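CurJ (Moorea producens 3L, PDB 5TZ6) carries a polyketide synthase dehydratase domain that probably removes water, by vinylogous dehydration, from an intermediate of curacin biosynthesis. Local coordinates at residues S224-A227 against L228-Q232. The protein carries 1 engineered substitution. Sequence-based numbering, arbitrary orientation.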
# COMPACT_ATOMS: atom_id res chain seq x y z
N SER A 224 31.83 10.49 11.83
CA SER A 224 32.76 10.78 12.92
C SER A 224 33.93 9.80 12.94
O SER A 224 35.05 10.19 13.30
CB SER A 224 32.03 10.75 14.27
OG SER A 224 31.46 9.48 14.52
N ILE A 225 33.72 8.55 12.55
CA ILE A 225 34.80 7.58 12.67
C ILE A 225 35.95 7.95 11.75
O ILE A 225 37.10 7.59 12.03
CB ILE A 225 34.35 6.13 12.36
CG1 ILE A 225 34.43 5.85 10.86
CG2 ILE A 225 32.95 5.86 12.91
CD1 ILE A 225 35.02 4.49 10.55
N ILE A 226 35.68 8.69 10.68
CA ILE A 226 36.74 9.08 9.77
C ILE A 226 37.82 9.84 10.53
O ILE A 226 39.00 9.81 10.15
CB ILE A 226 36.17 9.94 8.62
CG1 ILE A 226 35.32 9.08 7.68
CG2 ILE A 226 37.29 10.66 7.87
CD1 ILE A 226 36.05 7.89 7.10
N ALA A 227 37.44 10.52 11.62
CA ALA A 227 38.39 11.34 12.37
C ALA A 227 39.41 10.51 13.14
O ALA A 227 40.40 11.08 13.62
CB ALA A 227 37.64 12.26 13.33
N LEU A 228 39.22 9.20 13.24
CA LEU A 228 40.20 8.34 13.89
C LEU A 228 41.12 7.64 12.90
O LEU A 228 41.95 6.83 13.32
CB LEU A 228 39.48 7.29 14.75
CG LEU A 228 38.41 7.83 15.69
CD1 LEU A 228 37.64 6.68 16.32
CD2 LEU A 228 39.02 8.71 16.77
N VAL A 229 40.98 7.91 11.60
CA VAL A 229 41.77 7.23 10.58
C VAL A 229 42.35 8.22 9.58
O VAL A 229 42.69 7.86 8.45
CB VAL A 229 40.92 6.17 9.87
CG1 VAL A 229 40.35 5.18 10.87
CG2 VAL A 229 39.81 6.83 9.08
N LEU A 230 42.48 9.49 9.99
CA LEU A 230 42.98 10.51 9.08
C LEU A 230 44.43 10.27 8.69
O LEU A 230 44.88 10.72 7.63
CB LEU A 230 42.83 11.90 9.70
CG LEU A 230 41.40 12.42 9.89
CD1 LEU A 230 41.41 13.76 10.60
CD2 LEU A 230 40.71 12.53 8.54
N ASP A 231 45.19 9.58 9.54
CA ASP A 231 46.63 9.41 9.32
C ASP A 231 46.96 8.26 8.36
O ASP A 231 47.92 8.36 7.59
CB ASP A 231 47.34 9.19 10.65
CG ASP A 231 46.76 8.01 11.43
OD1 ASP A 231 45.52 7.86 11.45
OD2 ASP A 231 47.55 7.24 12.02
N GLN A 232 46.19 7.18 8.41
CA GLN A 232 46.65 5.87 7.97
C GLN A 232 47.21 5.89 6.55
O GLN A 232 46.80 6.69 5.70
CB GLN A 232 45.51 4.86 8.07
CG GLN A 232 45.94 3.41 7.92
CD GLN A 232 44.78 2.44 7.96
OE1 GLN A 232 43.62 2.84 8.06
NE2 GLN A 232 45.08 1.14 7.89
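Leu-228 N donates to Ile-225 O at 2.9 Å, and Val-229 N donates to Ile-226 O at 3.1 Å. They reach back three residues, the spacing of a 3-10 turn. Ala-227 and Leu-228, which bury the most surface here, are neighbours in the chain. Leu-230 CG lies over Ala-227, 4.0 Å from Ala-227 CA. Leu-228 CB lies 3.6 Å from Ile-225 O, beside the bond its own N makes. Ile-226 O is flanked by carbon: Val-229 CG2 comes to 3.3 Å and Leu-230 CD2 to 3.6 Å. With CG anti to its carbonyl carbon (chi1 -68°), Leu-230 brings CD2 to 4.0 Å from Ile-226 CG2, the two side chains crossing at about a right angle. Shortening Leu-230 to an alanine would probably leave Ile-226 CG2 without its CD2 partner and open a gap over Ala-227 CA. The Ile-226 side chain also comes within about 4 Å of the bound hydroxy-methylheptenoic acid, so this turn of the hot-dog dehydratase domain lies close to the ligand. The turn follows helix 215-223 and precedes strand 239-250, whose Phe-240 touches Val-229. Helix 164-173 meets Ile-226, Ala-227 and Leu-230. Val-195 of strand 194-200 touches Ala-227 and Leu-228, while Phe-275 of strand 274-282 packs on Leu-228 and Val-229.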